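Local atomic coordinates of agmatinase (Deinococcus radiodurans, PDB entry 1WOH), a protein that probably hydrolyses agmatine to putrescine and urea with two manganese ions per subunit, as a member of the arginase (ureohydrolase) family. Residues P135-V140 against L170-H175; G221-F226 against T266-D271; I202-V207 against D247-A252. One frame throughout, in Å; residues are numbered along the deposited sequence.

Contact 1: P135-V140 against L170-H175; sequences PDLHVV and LPNLVH
Leu-137 pairs with Leu-173, but its neighbour His-138 pairs with His-175, and the slip of one residue leaves Val-174 as the extra residue of a beta bulge. The strands belong to a beta-alpha-beta unit, strand 137-142, helix 162-169 and strand 173-181, in the parallel sheet of the arginase fold. Up to and at the bulge the backbone bonds are weak: Val-174 N reaches Leu-137 O at 3.0 Å with only 131° at the hydrogen. Past it the pairing recovers, and Val-139 N meets His-175 O at 2.9 Å in the carbonyl plane.

The two histidines share a face of the sheet. His-175 CB sits over one face of the His-138 ring, 3.9 Å from its centroid, a CH-pi contact, while the ring planes stay oblique at 43°. With CG anti to the backbone N (chi1 -174°), the His-175 ring swings on past its neighbour, and NE2 bonds Thr-200 OG1. On the leucine side, Leu-137 CD2 packs on Leu-173 CG at 4.1 Å, and Leu-173 also touches helix 162-169. A water lies in the plane of both imidazoles, 3.0 Å from His-175 ND1 and only weakly bound to His-138 ND1 and Val-139 O.

Contact 2: G221-F226 against T266-D271; sequences GQNVYF and TVVGLD
The Tyr-225 ring meets Asp-271 at its edge, where carboxylate oxygen OD2 lies in the ring plane and accepts the phenol hydrogen, OH to OD2 2.7 Å. The carboxylate stands at 76° to the ring and is approached from the anti side of OD2, with the hydroxyl tilted out of the carboxylate plane. Gly-269 C and Leu-270 N come to the same ring obliquely, and Phe-131 makes an edge-to-face pair with it. Val-267 CG2, Leu-270 CD1 and Gly-269 O come to the Phe-226 ring obliquely; Val-267 CG2 is 3.6 Å from Phe-226 CE1, these two side chains crossing at about a right angle, and Leu-270 CD1 packs 3.9 Å from Phe-226 CB.

Tyr-225 has CG anti to the backbone N (chi1 175°), which carries the hydroxyl along the strand as far as Asp-271. That carboxylate is gripped further, OD2 by Ser-124 and OD1 by Ser-227. A phenylalanine in place of Tyr-225 would keep the ring but probably leave OD2 with one hydroxyl fewer and the carboxylate freer to turn.

In the parallel pairing Val-224 lies beside Val-267 and Phe-226 beside Leu-270, the second strand gaining a residue around Val-268. Phe-226 N points almost straight at Gly-269 O, 2.9 Å away with 175° at the hydrogen. Near the start of both strands, a water links Asn-223 OD1 (2.7 Å) to Thr-266 OG1, while Asn-223 ND2 is held by Pro-135 O.

These central strands and helix 251-264 form a beta-alpha-beta unit, with the Asp-271 side chain about 5 Å from that of the manganese ligand His-121. Strand 137-142 flanks 223-229 and strand 114-118 flanks 266-273, while helix 124-128 packs on Tyr-225 and Asp-271 through Leu-127.

Contact 3: I202-V207 against D247-A252; sequences IPMDDV and DGLTYA
Met-204 reaches from the first turn of helix 204-209 across to the backbone of Asp-247, Gly-248 and Leu-249. Met-204 CB is just within touch of Asp-247 O, at 4.1 Å. Met-204 CG, anti to the backbone N (chi1 -179°), comes much closer, 3.3 Å from Asp-247 O. The chain then bends at chi2 (62°), and Met-204 SD turns to lie 3.5 Å from Leu-249 CD2 and 3.7 Å from Leu-249 N. At the tip Met-204 CE lies 3.6 Å from Gly-248 O. The thioether is thus folded against the loop, meeting backbone oxygens at both ends and a methyl group in the middle.

Leu-249 CD2 is touched from a second direction by Val-207 CG1, at 4.0 Å, one helical turn on from Met-204; Val-207 and Leu-249 cross at about a right angle. Asp-247 turns its carboxylate away, to the backbone N of Ala-252 in a second subunit, and Asp-247 of a third subunit makes the same bond to Ala-252 here. Thr-250 is the N-cap of helix 251-264, and Gln-253 OE1, whose side chain also touches Met-204 and Val-207, returns a bond to its backbone N, as in a capping box. Here the loop after metal-binding strand 223-229 meets the helix after strand 200-203, at the C-terminal side of the parallel sheet, where enzymes of the arginase family carry their two-manganese site.

Contacts 1 and 2 are neighbours in the parallel sheet, centres 10 Å apart: strands 137-142 and 223-229 lie side by side, linked by probable backbone bonds from His-138 to Asn-223 and Tyr-225. Contact 3 lies 24 Å from contact 1 and 21 Å from contact 2 (centres), around the C-terminal ends of the strands; its strand 200-203 lies next to 173-181 of contact 1. Contact 1 closes first along the chain; contacts 2 and 3 then interleave through helix 251-264. Strand 223-229 ends at Asp-229 and Asp-143 follows strand 137-142, both manganese ligands, although no metal is bound to this chain; contact 3, which touches neighbouring subunits, brings the Leu-249 side chain about 8 Å from that of Asp-143.

Contact 1: P135-V140 against L170-H175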
ATOM      1  N   PRO A 135     -25.908   2.158  38.982  1.00 24.74           N
ATOM      2  CA  PRO A 135     -25.819   3.297  39.902  1.00 25.24           C
ATOM      3  C   PRO A 135     -24.483   4.033  39.868  1.00 24.51           C
ATOM      4  O   PRO A 135     -23.419   3.411  39.868  1.00 26.37           O
ATOM      5  CB  PRO A 135     -26.104   2.660  41.263  1.00 25.97           C
ATOM      6  CG  PRO A 135     -25.554   1.282  41.105  1.00 25.73           C
ATOM      7  CD  PRO A 135     -26.036   0.892  39.726  1.00 25.23           C
ATOM      8  N   ASP A 136     -24.557   5.360  39.837  1.00 22.35           N
ATOM      9  CA  ASP A 136     -23.378   6.218  39.819  1.00 23.45           C
ATOM     10  C   ASP A 136     -22.339   5.731  38.824  1.00 21.42           C
ATOM     11  O   ASP A 136     -21.166   5.584  39.156  1.00 19.93           O
ATOM     12  CB  ASP A 136     -22.762   6.292  41.216  1.00 27.10           C
ATOM     13  CG  ASP A 136     -23.689   6.941  42.224  1.00 30.96           C
ATOM     14  OD1 ASP A 136     -24.070   8.110  42.012  1.00 31.99           O
ATOM     15  OD2 ASP A 136     -24.042   6.283  43.225  1.00 36.22           O
ATOM     16  N   LEU A 137     -22.783   5.479  37.600  1.00 19.01           N
ATOM     17  CA  LEU A 137     -21.892   5.008  36.553  1.00 17.06           C
ATOM     18  C   LEU A 137     -20.773   6.011  36.280  1.00 16.79           C
ATOM     19  O   LEU A 137     -21.014   7.215  36.107  1.00 15.23           O
ATOM     20  CB  LEU A 137     -22.686   4.756  35.269  1.00 16.65           C
ATOM     21  CG  LEU A 137     -21.868   4.386  34.026  1.00 15.80           C
ATOM     22  CD1 LEU A 137     -21.186   3.052  34.262  1.00 15.55           C
ATOM     23  CD2 LEU A 137     -22.783   4.317  32.791  1.00 15.88           C
ATOM     24  N   HIS A 138     -19.544   5.498  36.253  1.00 15.40           N
ATOM     25  CA  HIS A 138     -18.358   6.297  35.982  1.00 15.00           C
ATOM     26  C   HIS A 138     -17.754   5.799  34.678  1.00 13.65           C
ATOM     27  O   HIS A 138     -17.812   4.609  34.383  1.00 15.91           O
ATOM     28  CB  HIS A 138     -17.301   6.121  37.077  1.00 14.60           C
ATOM     29  CG  HIS A 138     -17.601   6.856  38.344  1.00 16.89           C
ATOM     30  ND1 HIS A 138     -16.723   7.757  38.904  1.00 17.90           N
ATOM     31  CD2 HIS A 138     -18.672   6.808  39.170  1.00 16.91           C
ATOM     32  CE1 HIS A 138     -17.240   8.235  40.022  1.00 15.77           C
ATOM     33  NE2 HIS A 138     -18.422   7.677  40.205  1.00 18.36           N
ATOM     34  N   VAL A 139     -17.199   6.709  33.890  1.00 12.77           N
ATOM     35  CA  VAL A 139     -16.543   6.308  32.652  1.00 14.01           C
ATOM     36  C   VAL A 139     -15.088   6.723  32.715  1.00 13.08           C
ATOM     37  O   VAL A 139     -14.772   7.856  33.091  1.00 12.39           O
ATOM     38  CB  VAL A 139     -17.161   6.973  31.392  1.00 13.35           C
ATOM     39  CG1 VAL A 139     -16.271   6.689  30.159  1.00 13.34           C
ATOM     40  CG2 VAL A 139     -18.554   6.434  31.150  1.00 15.90           C
ATOM     41  N   VAL A 140     -14.201   5.784  32.390  1.00 11.46           N
ATOM     42  CA  VAL A 140     -12.771   6.063  32.334  1.00 11.57           C
ATOM     43  C   VAL A 140     -12.516   6.041  30.833  1.00 10.48           C
ATOM     44  O   VAL A 140     -12.640   5.007  30.183  1.00 10.93           O
ATOM     45  CB  VAL A 140     -11.928   4.979  33.043  1.00 11.81           C
ATOM     46  CG1 VAL A 140     -10.452   5.179  32.711  1.00 13.81           C
ATOM     47  CG2 VAL A 140     -12.124   5.083  34.556  1.00 11.98           C
ATOM     48  N   LEU A 170     -28.500   9.731  30.312  1.00 18.69           N
ATOM     49  CA  LEU A 170     -28.318   8.886  31.491  1.00 19.04           C
ATOM     50  C   LEU A 170     -27.998   9.663  32.756  1.00 17.66           C
ATOM     51  O   LEU A 170     -26.834   9.943  33.050  1.00 17.31           O
ATOM     52  CB  LEU A 170     -27.198   7.877  31.223  1.00 19.28           C
ATOM     53  CG  LEU A 170     -27.441   6.985  30.004  1.00 20.61           C
ATOM     54  CD1 LEU A 170     -26.125   6.401  29.498  1.00 20.47           C
ATOM     55  CD2 LEU A 170     -28.422   5.889  30.381  1.00 21.83           C
ATOM     56  N   PRO A 171     -29.027  10.019  33.538  1.00 17.88           N
ATOM     57  CA  PRO A 171     -28.741  10.767  34.761  1.00 18.05           C
ATOM     58  C   PRO A 171     -27.821  10.008  35.718  1.00 16.99           C
ATOM     59  O   PRO A 171     -27.187  10.614  36.580  1.00 18.79           O
ATOM     60  CB  PRO A 171     -30.134  11.022  35.347  1.00 17.73           C
ATOM     61  CG  PRO A 171     -30.923   9.833  34.870  1.00 19.00           C
ATOM     62  CD  PRO A 171     -30.459   9.687  33.435  1.00 19.42           C
ATOM     63  N   ASN A 172     -27.740   8.690  35.552  1.00 17.37           N
ATOM     64  CA  ASN A 172     -26.888   7.862  36.409  1.00 19.42           C
ATOM     65  C   ASN A 172     -25.404   7.946  36.036  1.00 19.85           C
ATOM     66  O   ASN A 172     -24.541   7.555  36.827  1.00 18.48           O
ATOM     67  CB  ASN A 172     -27.354   6.399  36.380  1.00 18.92           C
ATOM     68  CG  ASN A 172     -27.316   5.796  34.990  1.00 20.87           C
ATOM     69  OD1 ASN A 172     -27.868   6.358  34.045  1.00 21.73           O
ATOM     70  ND2 ASN A 172     -26.673   4.637  34.860  1.00 19.84           N
ATOM     71  N   LEU A 173     -25.108   8.455  34.839  1.00 18.53           N
ATOM     72  CA  LEU A 173     -23.717   8.610  34.396  1.00 18.30           C
ATOM     73  C   LEU A 173     -23.246   9.877  35.099  1.00 18.21           C
ATOM     74  O   LEU A 173     -23.376  10.988  34.572  1.00 17.63           O
ATOM     75  CB  LEU A 173     -23.652   8.788  32.876  1.00 18.96           C
ATOM     76  CG  LEU A 173     -22.338   8.398  32.191  1.00 20.20           C
ATOM     77  CD1 LEU A 173     -22.453   8.688  30.698  1.00 16.95           C
ATOM     78  CD2 LEU A 173     -21.176   9.162  32.794  1.00 21.05           C
ATOM     79  N   VAL A 174     -22.689   9.702  36.294  1.00 16.20           N
ATOM     80  CA  VAL A 174     -22.284  10.832  37.112  1.00 16.57           C
ATOM     81  C   VAL A 174     -20.890  11.401  36.978  1.00 16.14           C
ATOM     82  O   VAL A 174     -20.637  12.512  37.445  1.00 17.29           O
ATOM     83  CB  VAL A 174     -22.503  10.514  38.608  1.00 17.93           C
ATOM     84  CG1 VAL A 174     -23.968  10.196  38.863  1.00 16.40           C
ATOM     85  CG2 VAL A 174     -21.629   9.337  39.021  1.00 17.18           C
ATOM     86  N   HIS A 175     -19.976  10.671  36.352  1.00 15.03           N
ATOM     87  CA  HIS A 175     -18.626  11.191  36.256  1.00 14.78           C
ATOM     88  C   HIS A 175     -17.814  10.548  35.153  1.00 13.68           C
ATOM     89  O   HIS A 175     -17.965   9.367  34.866  1.00 14.11           O
ATOM     90  CB  HIS A 175     -17.913  10.991  37.602  1.00 15.13           C
ATOM     91  CG  HIS A 175     -16.552  11.607  37.665  1.00 13.83           C
ATOM     92  ND1 HIS A 175     -15.401  10.913  37.358  1.00 16.85           N
ATOM     93  CD2 HIS A 175     -16.163  12.868  37.964  1.00 14.91           C
ATOM     94  CE1 HIS A 175     -14.361  11.721  37.466  1.00 15.41           C
ATOM     95  NE2 HIS A 175     -14.796  12.914  37.832  1.00 16.35           N
TER
HETATM   96  O   HOH W   1     -14.436   8.192  36.413  1.00 11.60           O

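Contact 2: G221-F226 against T266-D271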
ATOM      1  N   GLY A 221     -13.628   2.087  43.890  1.00 24.75           N
ATOM      2  CA  GLY A 221     -14.843   1.483  44.410  1.00 24.77           C
ATOM      3  C   GLY A 221     -16.096   1.852  43.641  1.00 25.31           C
ATOM      4  O   GLY A 221     -17.209   1.743  44.161  1.00 25.56           O
ATOM      5  N   GLN A 222     -15.917   2.273  42.392  1.00 23.24           N
ATOM      6  CA  GLN A 222     -17.028   2.690  41.537  1.00 21.10           C
ATOM      7  C   GLN A 222     -17.387   1.662  40.470  1.00 18.93           C
ATOM      8  O   GLN A 222     -16.664   0.693  40.256  1.00 19.33           O
ATOM      9  CB  GLN A 222     -16.654   4.000  40.834  1.00 20.42           C
ATOM     10  CG  GLN A 222     -16.151   5.078  41.762  1.00 20.72           C
ATOM     11  CD  GLN A 222     -17.270   5.754  42.528  1.00 23.02           C
ATOM     12  OE1 GLN A 222     -18.329   5.169  42.754  1.00 25.21           O
ATOM     13  NE2 GLN A 222     -17.035   6.990  42.940  1.00 26.92           N
ATOM     14  N   ASN A 223     -18.527   1.872  39.814  1.00 17.49           N
ATOM     15  CA  ASN A 223     -18.939   1.011  38.715  1.00 15.93           C
ATOM     16  C   ASN A 223     -18.334   1.754  37.536  1.00 16.77           C
ATOM     17  O   ASN A 223     -18.719   2.889  37.251  1.00 15.30           O
ATOM     18  CB  ASN A 223     -20.458   0.971  38.576  1.00 16.02           C
ATOM     19  CG  ASN A 223     -21.114   0.174  39.676  1.00 17.66           C
ATOM     20  OD1 ASN A 223     -20.675  -0.932  39.993  1.00 19.92           O
ATOM     21  ND2 ASN A 223     -22.177   0.722  40.256  1.00 17.77           N
ATOM     22  N   VAL A 224     -17.383   1.120  36.865  1.00 15.76           N
ATOM     23  CA  VAL A 224     -16.691   1.758  35.758  1.00 15.33           C
ATOM     24  C   VAL A 224     -16.860   1.123  34.383  1.00 14.32           C
ATOM     25  O   VAL A 224     -16.823  -0.098  34.227  1.00 15.52           O
ATOM     26  CB  VAL A 224     -15.173   1.848  36.075  1.00 15.41           C
ATOM     27  CG1 VAL A 224     -14.391   2.343  34.848  1.00 15.23           C
ATOM     28  CG2 VAL A 224     -14.953   2.777  37.258  1.00 17.18           C
ATOM     29  N   TYR A 225     -17.063   1.985  33.391  1.00 12.28           N
ATOM     30  CA  TYR A 225     -17.178   1.581  31.998  1.00 13.00           C
ATOM     31  C   TYR A 225     -15.908   2.154  31.378  1.00 11.21           C
ATOM     32  O   TYR A 225     -15.599   3.334  31.577  1.00 11.79           O
ATOM     33  CB  TYR A 225     -18.401   2.237  31.356  1.00 12.87           C
ATOM     34  CG  TYR A 225     -18.556   1.986  29.872  1.00 13.36           C
ATOM     35  CD1 TYR A 225     -19.423   1.000  29.396  1.00 13.78           C
ATOM     36  CD2 TYR A 225     -17.872   2.769  28.942  1.00 13.96           C
ATOM     37  CE1 TYR A 225     -19.615   0.806  28.026  1.00 14.97           C
ATOM     38  CE2 TYR A 225     -18.051   2.583  27.573  1.00 12.31           C
ATOM     39  CZ  TYR A 225     -18.923   1.606  27.124  1.00 11.83           C
ATOM     40  OH  TYR A 225     -19.119   1.444  25.772  1.00 13.52           O
ATOM     41  N   PHE A 226     -15.160   1.319  30.663  1.00 11.07           N
ATOM     42  CA  PHE A 226     -13.922   1.747  30.006  1.00 12.76           C
ATOM     43  C   PHE A 226     -14.209   2.079  28.549  1.00 11.10           C
ATOM     44  O   PHE A 226     -14.790   1.265  27.836  1.00 11.40           O
ATOM     45  CB  PHE A 226     -12.883   0.615  30.002  1.00 15.47           C
ATOM     46  CG  PHE A 226     -12.220   0.363  31.327  1.00 14.60           C
ATOM     47  CD1 PHE A 226     -12.054  -0.939  31.787  1.00 18.29           C
ATOM     48  CD2 PHE A 226     -11.706   1.408  32.081  1.00 17.55           C
ATOM     49  CE1 PHE A 226     -11.380  -1.201  32.979  1.00 19.02           C
ATOM     50  CE2 PHE A 226     -11.029   1.161  33.277  1.00 19.52           C
ATOM     51  CZ  PHE A 226     -10.866  -0.148  33.726  1.00 18.53           C
ATOM     52  N   THR A 266     -15.378  -1.805  39.982  1.00 16.95           N
ATOM     53  CA  THR A 266     -16.208  -2.859  39.425  1.00 17.90           C
ATOM     54  C   THR A 266     -16.387  -2.477  37.956  1.00 17.74           C
ATOM     55  O   THR A 266     -17.111  -1.536  37.646  1.00 17.43           O
ATOM     56  CB  THR A 266     -17.591  -2.905  40.098  1.00 20.47           C
ATOM     57  OG1 THR A 266     -17.433  -3.183  41.495  1.00 21.63           O
ATOM     58  CG2 THR A 266     -18.457  -3.984  39.463  1.00 19.98           C
ATOM     59  N   VAL A 267     -15.707  -3.197  37.069  1.00 17.00           N
ATOM     60  CA  VAL A 267     -15.770  -2.935  35.630  1.00 15.45           C
ATOM     61  C   VAL A 267     -17.033  -3.548  35.022  1.00 15.62           C
ATOM     62  O   VAL A 267     -17.225  -4.766  35.067  1.00 16.80           O
ATOM     63  CB  VAL A 267     -14.521  -3.513  34.924  1.00 14.85           C
ATOM     64  CG1 VAL A 267     -14.562  -3.195  33.435  1.00 14.55           C
ATOM     65  CG2 VAL A 267     -13.267  -2.928  35.557  1.00 14.50           C
ATOM     66  N   VAL A 268     -17.882  -2.699  34.444  1.00 14.16           N
ATOM     67  CA  VAL A 268     -19.147  -3.136  33.860  1.00 13.74           C
ATOM     68  C   VAL A 268     -19.139  -3.313  32.343  1.00 13.24           C
ATOM     69  O   VAL A 268     -20.078  -3.872  31.768  1.00 12.96           O
ATOM     70  CB  VAL A 268     -20.277  -2.146  34.236  1.00 13.93           C
ATOM     71  CG1 VAL A 268     -20.342  -1.996  35.749  1.00 15.95           C
ATOM     72  CG2 VAL A 268     -20.021  -0.784  33.592  1.00 14.90           C
ATOM     73  N   GLY A 269     -18.081  -2.844  31.694  1.00 13.83           N
ATOM     74  CA  GLY A 269     -17.994  -2.980  30.254  1.00 12.88           C
ATOM     75  C   GLY A 269     -16.823  -2.207  29.685  1.00 13.00           C
ATOM     76  O   GLY A 269     -16.172  -1.431  30.385  1.00 12.81           O
ATOM     77  N   LEU A 270     -16.555  -2.424  28.403  1.00 14.08           N
ATOM     78  CA  LEU A 270     -15.457  -1.743  27.730  1.00 13.14           C
ATOM     79  C   LEU A 270     -15.722  -1.626  26.242  1.00 13.38           C
ATOM     80  O   LEU A 270     -16.257  -2.554  25.633  1.00 12.73           O
ATOM     81  CB  LEU A 270     -14.150  -2.519  27.945  1.00 14.56           C
ATOM     82  CG  LEU A 270     -12.925  -2.100  27.117  1.00 18.38           C
ATOM     83  CD1 LEU A 270     -11.649  -2.462  27.855  1.00 20.38           C
ATOM     84  CD2 LEU A 270     -12.971  -2.772  25.744  1.00 19.10           C
ATOM     85  N   ASP A 271     -15.384  -0.478  25.659  1.00 13.09           N
ATOM     86  CA  ASP A 271     -15.517  -0.338  24.219  1.00 12.25           C
ATOM     87  C   ASP A 271     -14.155   0.042  23.665  1.00 10.46           C
ATOM     88  O   ASP A 271     -13.338   0.658  24.353  1.00 11.40           O
ATOM     89  CB  ASP A 271     -16.640   0.651  23.792  1.00 13.16           C
ATOM     90  CG  ASP A 271     -16.344   2.120  24.104  1.00 13.01           C
ATOM     91  OD1 ASP A 271     -15.183   2.570  24.014  1.00 12.65           O
ATOM     92  OD2 ASP A 271     -17.320   2.852  24.402  1.00 15.94           O
TER
HETATM   93  O   HOH W   2     -19.714  -1.297  42.469  1.00 29.13           O

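Contact 3: I202-V207 against D247-A252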
ATOM      1  N   ILE A 202      -7.588  14.909  32.280  1.00 14.11           N
ATOM      2  CA  ILE A 202      -6.162  14.680  32.482  1.00 14.24           C
ATOM      3  C   ILE A 202      -5.401  14.730  31.159  1.00 12.57           C
ATOM      4  O   ILE A 202      -5.370  13.754  30.410  1.00 13.49           O
ATOM      5  CB  ILE A 202      -5.914  13.310  33.169  1.00 13.85           C
ATOM      6  CG1 ILE A 202      -6.724  13.227  34.470  1.00 15.39           C
ATOM      7  CG2 ILE A 202      -4.431  13.144  33.479  1.00 15.31           C
ATOM      8  CD1 ILE A 202      -6.644  11.870  35.180  1.00 15.56           C
ATOM      9  N   PRO A 203      -4.784  15.880  30.850  1.00 13.84           N
ATOM     10  CA  PRO A 203      -4.020  16.061  29.610  1.00 14.82           C
ATOM     11  C   PRO A 203      -2.869  15.059  29.539  1.00 15.72           C
ATOM     12  O   PRO A 203      -2.379  14.604  30.570  1.00 16.45           O
ATOM     13  CB  PRO A 203      -3.511  17.495  29.723  1.00 16.02           C
ATOM     14  CG  PRO A 203      -4.521  18.157  30.622  1.00 17.01           C
ATOM     15  CD  PRO A 203      -4.765  17.109  31.661  1.00 15.77           C
ATOM     16  N   MET A 204      -2.444  14.717  28.326  1.00 15.80           N
ATOM     17  CA  MET A 204      -1.340  13.774  28.149  1.00 17.71           C
ATOM     18  C   MET A 204      -0.081  14.299  28.842  1.00 18.60           C
ATOM     19  O   MET A 204       0.718  13.521  29.359  1.00 17.57           O
ATOM     20  CB  MET A 204      -1.061  13.565  26.657  1.00 16.23           C
ATOM     21  CG  MET A 204       0.050  12.575  26.350  1.00 14.12           C
ATOM     22  SD  MET A 204      -0.296  10.909  26.937  1.00 11.79           S
ATOM     23  CE  MET A 204       1.349  10.386  27.410  1.00 13.93           C
ATOM     24  N   ASP A 205       0.096  15.620  28.849  1.00 20.48           N
ATOM     25  CA  ASP A 205       1.264  16.216  29.495  1.00 25.03           C
ATOM     26  C   ASP A 205       1.384  15.823  30.970  1.00 24.32           C
ATOM     27  O   ASP A 205       2.492  15.707  31.495  1.00 24.26           O
ATOM     28  CB  ASP A 205       1.231  17.743  29.381  1.00 30.01           C
ATOM     29  CG  ASP A 205       1.535  18.230  27.980  1.00 34.39           C
ATOM     30  OD1 ASP A 205       2.541  17.772  27.396  1.00 37.69           O
ATOM     31  OD2 ASP A 205       0.774  19.076  27.465  1.00 39.37           O
ATOM     32  N   ASP A 206       0.248  15.629  31.637  1.00 23.96           N
ATOM     33  CA  ASP A 206       0.255  15.241  33.045  1.00 24.63           C
ATOM     34  C   ASP A 206       0.705  13.795  33.174  1.00 22.99           C
ATOM     35  O   ASP A 206       1.408  13.431  34.119  1.00 23.01           O
ATOM     36  CB  ASP A 206      -1.136  15.400  33.664  1.00 26.14           C
ATOM     37  CG  ASP A 206      -1.581  16.849  33.734  1.00 29.95           C
ATOM     38  OD1 ASP A 206      -0.752  17.746  33.467  1.00 31.33           O
ATOM     39  OD2 ASP A 206      -2.763  17.091  34.065  1.00 31.75           O
ATOM     40  N   VAL A 207       0.283  12.966  32.224  1.00 20.28           N
ATOM     41  CA  VAL A 207       0.665  11.561  32.224  1.00 18.98           C
ATOM     42  C   VAL A 207       2.181  11.475  32.099  1.00 20.01           C
ATOM     43  O   VAL A 207       2.831  10.691  32.792  1.00 18.91           O
ATOM     44  CB  VAL A 207       0.026  10.812  31.036  1.00 18.91           C
ATOM     45  CG1 VAL A 207       0.518   9.381  30.990  1.00 18.72           C
ATOM     46  CG2 VAL A 207      -1.484  10.837  31.162  1.00 18.57           C
ATOM     47  N   ASP A 247       2.536  12.716  20.173  1.00  9.54           N
ATOM     48  CA  ASP A 247       2.868  12.596  21.588  1.00 11.47           C
ATOM     49  C   ASP A 247       1.736  12.054  22.448  1.00 12.49           C
ATOM     50  O   ASP A 247       1.202  12.761  23.300  1.00 13.89           O
ATOM     51  CB  ASP A 247       3.313  13.955  22.118  1.00 10.71           C
ATOM     52  CG  ASP A 247       4.391  14.583  21.260  1.00 15.35           C
ATOM     53  OD1 ASP A 247       5.479  13.974  21.133  1.00 11.75           O
ATOM     54  OD2 ASP A 247       4.143  15.680  20.709  1.00 13.64           O
ATOM     55  N   GLY A 248       1.384  10.793  22.222  1.00 11.13           N
ATOM     56  CA  GLY A 248       0.318  10.175  22.982  1.00 10.37           C
ATOM     57  C   GLY A 248       0.822   9.094  23.919  1.00 10.13           C
ATOM     58  O   GLY A 248       2.021   8.999  24.204  1.00  9.31           O
ATOM     59  N   LEU A 249      -0.109   8.277  24.393  1.00  8.59           N
ATOM     60  CA  LEU A 249       0.188   7.187  25.312  1.00  8.61           C
ATOM     61  C   LEU A 249       0.955   6.060  24.653  1.00  9.56           C
ATOM     62  O   LEU A 249       0.671   5.699  23.519  1.00  8.13           O
ATOM     63  CB  LEU A 249      -1.108   6.571  25.835  1.00  7.64           C
ATOM     64  CG  LEU A 249      -2.082   7.432  26.622  1.00  9.50           C
ATOM     65  CD1 LEU A 249      -3.393   6.696  26.756  1.00 10.44           C
ATOM     66  CD2 LEU A 249      -1.492   7.750  27.996  1.00 11.17           C
ATOM     67  N   THR A 250       1.929   5.497  25.360  1.00 10.24           N
ATOM     68  CA  THR A 250       2.612   4.331  24.813  1.00 10.55           C
ATOM     69  C   THR A 250       1.629   3.230  25.195  1.00 10.19           C
ATOM     70  O   THR A 250       0.701   3.464  25.993  1.00  9.75           O
ATOM     71  CB  THR A 250       3.946   4.027  25.528  1.00 11.10           C
ATOM     72  OG1 THR A 250       3.685   3.787  26.912  1.00 11.05           O
ATOM     73  CG2 THR A 250       4.916   5.184  25.388  1.00 14.30           C
ATOM     74  N   TYR A 251       1.808   2.038  24.641  1.00 10.73           N
ATOM     75  CA  TYR A 251       0.922   0.931  24.976  1.00 11.33           C
ATOM     76  C   TYR A 251       1.009   0.696  26.488  1.00 11.53           C
ATOM     77  O   TYR A 251      -0.003   0.517  27.160  1.00 11.33           O
ATOM     78  CB  TYR A 251       1.349  -0.340  24.224  1.00 10.08           C
ATOM     79  CG  TYR A 251       0.533  -1.578  24.566  1.00 10.37           C
ATOM     80  CD1 TYR A 251      -0.472  -2.034  23.714  1.00 12.00           C
ATOM     81  CD2 TYR A 251       0.761  -2.287  25.754  1.00 12.52           C
ATOM     82  CE1 TYR A 251      -1.234  -3.166  24.033  1.00 11.29           C
ATOM     83  CE2 TYR A 251       0.008  -3.418  26.084  1.00 13.08           C
ATOM     84  CZ  TYR A 251      -0.987  -3.851  25.220  1.00 13.57           C
ATOM     85  OH  TYR A 251      -1.743  -4.961  25.537  1.00 13.61           O
ATOM     86  N   ALA A 252       2.232   0.715  27.019  1.00 10.79           N
ATOM     87  CA  ALA A 252       2.443   0.482  28.448  1.00 11.02           C
ATOM     88  C   ALA A 252       1.715   1.480  29.350  1.00 10.11           C
ATOM     89  O   ALA A 252       1.139   1.104  30.366  1.00 11.90           O
ATOM     90  CB  ALA A 252       3.941   0.491  28.757  1.00 11.13           C
TER